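Local coordinates for protein cellulose 1,4-beta-cellobiosidase (Clostridium thermocellum, PDB 3ZQX) that forms the calcium-binding family 3b carbohydrate-binding module of a cellulosomal cellobiohydrolase, from a family whose members commonly adhere to cellulose, at residues 59-63 against 64-68; 31-35 against 36-40. The protein carries 1 engineered substitution. All coordinates share one frame; numbering follows the deposited sequence.

Interaction 1. Residues 59-63 against 64-68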
# COMPACT_ATOMS: atom_id res chain seq x y z
N THR A 59 -3.44 -8.97 9.09
CA THR A 59 -3.87 -9.36 7.76
C THR A 59 -4.09 -10.87 7.74
O THR A 59 -3.33 -11.60 8.38
CB THR A 59 -2.87 -8.91 6.68
OG1 THR A 59 -3.35 -9.30 5.39
CG2 THR A 59 -1.49 -9.51 6.89
N PRO A 60 -5.07 -11.37 6.96
CA PRO A 60 -5.26 -12.83 6.93
C PRO A 60 -4.07 -13.61 6.36
O PRO A 60 -3.94 -14.81 6.66
CB PRO A 60 -6.48 -13.01 6.02
CG PRO A 60 -7.23 -11.72 6.14
CD PRO A 60 -6.16 -10.66 6.28
N ILE A 61 -3.23 -12.98 5.56
CA ILE A 61 -2.09 -13.68 4.95
C ILE A 61 -0.91 -13.78 5.92
O ILE A 61 0.11 -14.41 5.62
CB ILE A 61 -1.65 -13.05 3.60
CG1 ILE A 61 -1.11 -11.62 3.80
CG2 ILE A 61 -2.80 -13.06 2.60
CD1 ILE A 61 -0.46 -11.04 2.56
N GLY A 62 -1.07 -13.11 7.06
CA GLY A 62 -0.15 -13.03 8.18
C GLY A 62 0.79 -11.85 7.99
O GLY A 62 1.43 -11.71 6.95
N SER A 63 1.05 -11.12 9.06
CA SER A 63 1.81 -9.89 8.93
C SER A 63 3.27 -10.23 8.71
O SER A 63 4.00 -9.46 8.10
CB SER A 63 1.62 -8.99 10.15
OG SER A 63 2.08 -9.64 11.31
N GLY A 64 3.68 -11.40 9.19
CA GLY A 64 5.04 -11.86 8.99
C GLY A 64 5.38 -12.20 7.55
O GLY A 64 6.55 -12.39 7.21
N ASN A 65 4.36 -12.28 6.70
CA ASN A 65 4.58 -12.53 5.29
C ASN A 65 4.70 -11.25 4.46
O ASN A 65 4.85 -11.32 3.25
CB ASN A 65 3.49 -13.44 4.74
CG ASN A 65 3.68 -14.86 5.21
OD1 ASN A 65 4.80 -15.37 5.18
ND2 ASN A 65 2.61 -15.49 5.68
N LEU A 66 4.64 -10.10 5.13
CA LEU A 66 4.84 -8.82 4.47
C LEU A 66 6.31 -8.41 4.55
O LEU A 66 6.98 -8.65 5.55
CB LEU A 66 4.00 -7.74 5.15
CG LEU A 66 2.49 -8.02 5.26
CD1 LEU A 66 1.77 -6.93 6.02
CD2 LEU A 66 1.88 -8.19 3.87
N ILE A 67 6.79 -7.78 3.48
CA ILE A 67 8.16 -7.30 3.41
C ILE A 67 8.10 -5.82 3.04
O ILE A 67 8.05 -5.47 1.85
CB ILE A 67 8.98 -8.08 2.36
CG1 ILE A 67 8.90 -9.59 2.63
CG2 ILE A 67 10.43 -7.62 2.35
CD1 ILE A 67 9.54 -10.44 1.55
N PRO A 68 8.02 -4.94 4.04
CA PRO A 68 7.91 -3.50 3.76
C PRO A 68 9.25 -2.83 3.48
O PRO A 68 10.27 -3.21 4.06
CB PRO A 68 7.33 -2.95 5.06
CG PRO A 68 7.90 -3.85 6.12
CD PRO A 68 7.92 -5.23 5.48
O HOH W 1 6.91 -7.53 8.18
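Asn65 reaches back across a tight bend to Ile61, its amide tying the end of the loop to the residue four places earlier. The bend is a type I turn from Thr59 to Gly62 followed at once by a 3-10 turn. With CG anti to its own carbonyl carbon (chi1 -73°), the Asn65 side chain folds back over that bend. Its CB lies 3.5 Å from Gly62 O, CG stands 3.6 Å from Ile61 O, and ND2 gives a short bond of 2.7 Å to the same Ile61 O. The bond is almost straight (174°), and the carbonyl oxygen sits practically in the amide plane. The Asn65 backbone N meanwhile bonds Gly62 O at 3.0 Å, so one residue holds two successive carbonyls. Leu66 N follows with a bond to Ser63 O.

Beneath the polar bend, Ile61 extends CG1 from the position between its backbone N and carbonyl carbon (chi1 65°), and its CD1 meets Leu66 CD2 at 3.9 Å, the two side chains crossing at about a right angle. Water 1 donates to Leu66 O at 2.9 Å. Carbonyls turned into the bend are thus paid for by Asn65 and the backbone, while the aliphatic tips of Ile61 and Leu66 pack together against Phe83, which probably helps to set how the chain enters edge strand 66-71.

Interaction 2. Residues 31-35 against 36-40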
# COMPACT_ATOMS: atom_id res chain seq x y z
N ARG A 31 -5.19 -16.31 -13.72
CA ARG A 31 -3.90 -16.89 -13.35
C ARG A 31 -3.67 -16.83 -11.85
O ARG A 31 -3.77 -15.77 -11.25
CB ARG A 31 -2.77 -16.12 -14.04
CG ARG A 31 -2.84 -16.16 -15.56
CD ARG A 31 -1.88 -15.18 -16.22
NE ARG A 31 -2.20 -13.81 -15.87
CZ ARG A 31 -3.04 -13.03 -16.55
NH1 ARG A 31 -3.62 -13.47 -17.65
NH2 ARG A 31 -3.27 -11.79 -16.13
N ASP A 32 -3.35 -17.97 -11.23
CA ASP A 32 -2.87 -17.95 -9.86
C ASP A 32 -1.49 -17.30 -9.83
O ASP A 32 -0.72 -17.41 -10.79
CB ASP A 32 -2.68 -19.36 -9.31
CG ASP A 32 -3.97 -20.16 -9.19
OD1 ASP A 32 -5.08 -19.67 -9.44
OD2 ASP A 32 -3.84 -21.34 -8.82
N TYR A 33 -1.16 -16.66 -8.71
CA TYR A 33 0.17 -16.09 -8.52
C TYR A 33 0.74 -16.47 -7.17
O TYR A 33 0.01 -16.89 -6.27
CB TYR A 33 0.12 -14.57 -8.58
CG TYR A 33 -0.31 -13.99 -9.89
CD1 TYR A 33 0.36 -14.31 -11.07
CD2 TYR A 33 -1.38 -13.11 -9.96
CE1 TYR A 33 -0.03 -13.77 -12.27
CE2 TYR A 33 -1.77 -12.56 -11.16
CZ TYR A 33 -1.08 -12.89 -12.31
OH TYR A 33 -1.44 -12.35 -13.53
N SER A 34 2.04 -16.28 -7.03
CA SER A 34 2.62 -16.06 -5.71
C SER A 34 2.74 -14.56 -5.46
O SER A 34 3.21 -13.82 -6.33
CB SER A 34 4.00 -16.68 -5.59
OG SER A 34 4.55 -16.31 -4.34
N LEU A 35 2.33 -14.12 -4.28
CA LEU A 35 2.52 -12.75 -3.89
C LEU A 35 4.00 -12.35 -3.88
O LEU A 35 4.30 -11.15 -3.92
CB LEU A 35 1.88 -12.47 -2.53
CG LEU A 35 0.36 -12.34 -2.59
CD1 LEU A 35 -0.26 -12.60 -1.23
CD2 LEU A 35 -0.02 -10.95 -3.09
N LYS A 36 4.92 -13.31 -3.84
CA LYS A 36 6.33 -12.95 -3.89
C LYS A 36 6.66 -12.18 -5.17
O LYS A 36 7.67 -11.47 -5.22
CB LYS A 36 7.21 -14.19 -3.79
CG LYS A 36 7.31 -14.98 -5.08
CD LYS A 36 8.12 -16.25 -4.91
CE LYS A 36 8.17 -17.05 -6.20
NZ LYS A 36 8.77 -16.26 -7.31
N ASP A 37 5.81 -12.32 -6.19
CA ASP A 37 6.03 -11.68 -7.49
C ASP A 37 5.32 -10.34 -7.65
O ASP A 37 5.41 -9.71 -8.71
CB ASP A 37 5.60 -12.63 -8.61
CG ASP A 37 6.49 -13.84 -8.69
OD1 ASP A 37 7.71 -13.70 -8.47
OD2 ASP A 37 5.97 -14.94 -8.96
N ILE A 38 4.64 -9.89 -6.61
CA ILE A 38 3.83 -8.67 -6.68
C ILE A 38 4.39 -7.57 -5.78
O ILE A 38 4.78 -7.85 -4.64
CB ILE A 38 2.36 -8.99 -6.33
CG1 ILE A 38 1.76 -9.90 -7.41
CG2 ILE A 38 1.55 -7.72 -6.16
CD1 ILE A 38 0.45 -10.55 -7.03
N VAL A 39 4.47 -6.35 -6.30
CA VAL A 39 4.95 -5.19 -5.57
C VAL A 39 3.81 -4.17 -5.49
O VAL A 39 3.23 -3.82 -6.52
CB VAL A 39 6.15 -4.56 -6.30
CG1 VAL A 39 6.55 -3.25 -5.66
CG2 VAL A 39 7.32 -5.53 -6.36
N LEU A 40 3.50 -3.72 -4.28
CA LEU A 40 2.49 -2.68 -4.07
C LEU A 40 3.18 -1.39 -3.64
O LEU A 40 4.12 -1.42 -2.85
CB LEU A 40 1.51 -3.14 -2.99
CG LEU A 40 0.42 -2.16 -2.52
CD1 LEU A 40 -0.82 -2.91 -2.02
CD2 LEU A 40 0.93 -1.21 -1.45
O HOH W 2 3.41 -15.71 -9.44
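From Ser34 to Ile38 the backbone makes a 3-10 turn, with Asp37 N bonded to Ser34 O at 3.0 Å and Ile38 N to Leu35 O at 3.0 Å. Ser34 OG, anti to its backbone N (chi1 174°), curls over the start of the turn and accepts Lys36 N at 3.1 Å, forming an ST turn; its strongest polar partner is Asp85 OD1. The Lys36 chain runs across this hydroxyl, CG 3.2 Å from Ser34 OG, then bends at its last torsion to place NZ in a salt bridge with Asp37 OD1 on the syn side. The other carboxylate oxygen, Asp37 OD2, accepts a hydrogen bond from water 2 at 2.7 Å, and that water in turn accepts a bond from Ser34 N, bridging the two ends of the turn. On the apolar side, Ile38 CD1 touches Leu35 CD2 at 4.0 Å and approaches the Tyr33 ring at CD2. The Tyr33 hydroxyl is gripped side-on by NE and NH2 of Arg31, in the guanidinium plane, and also bonds Asp2 and Lys134. The turn links strand 33-34, paired with 87-88, to strand 38-43, which lies between strands 78-83 and 130-134; Ile38 packs on Leu132 and Leu35 on Phe83.

In the fold
Coming from the N terminus, the chain leaves strand 15-27 of the six-stranded sheet and makes interaction 2, a local turn joining the small pair 33-34/87-88 to the central strand of the five-stranded sheet. It then passes calcium ligands Thr45 and Glu47 and returns to the six-stranded sheet as strand 52-55. Interaction 1 closes the bend that carries it back, into the outermost strand 66-71. The two turns therefore follow in series, neither enclosing nor crossing the other. They come together in space, with centres about 13 Å apart: Ile61 CD1 packs on Leu35 CD1 at 4.1 Å, and both residues lean on Phe83 of intervening strand 78-83 and on Thr94.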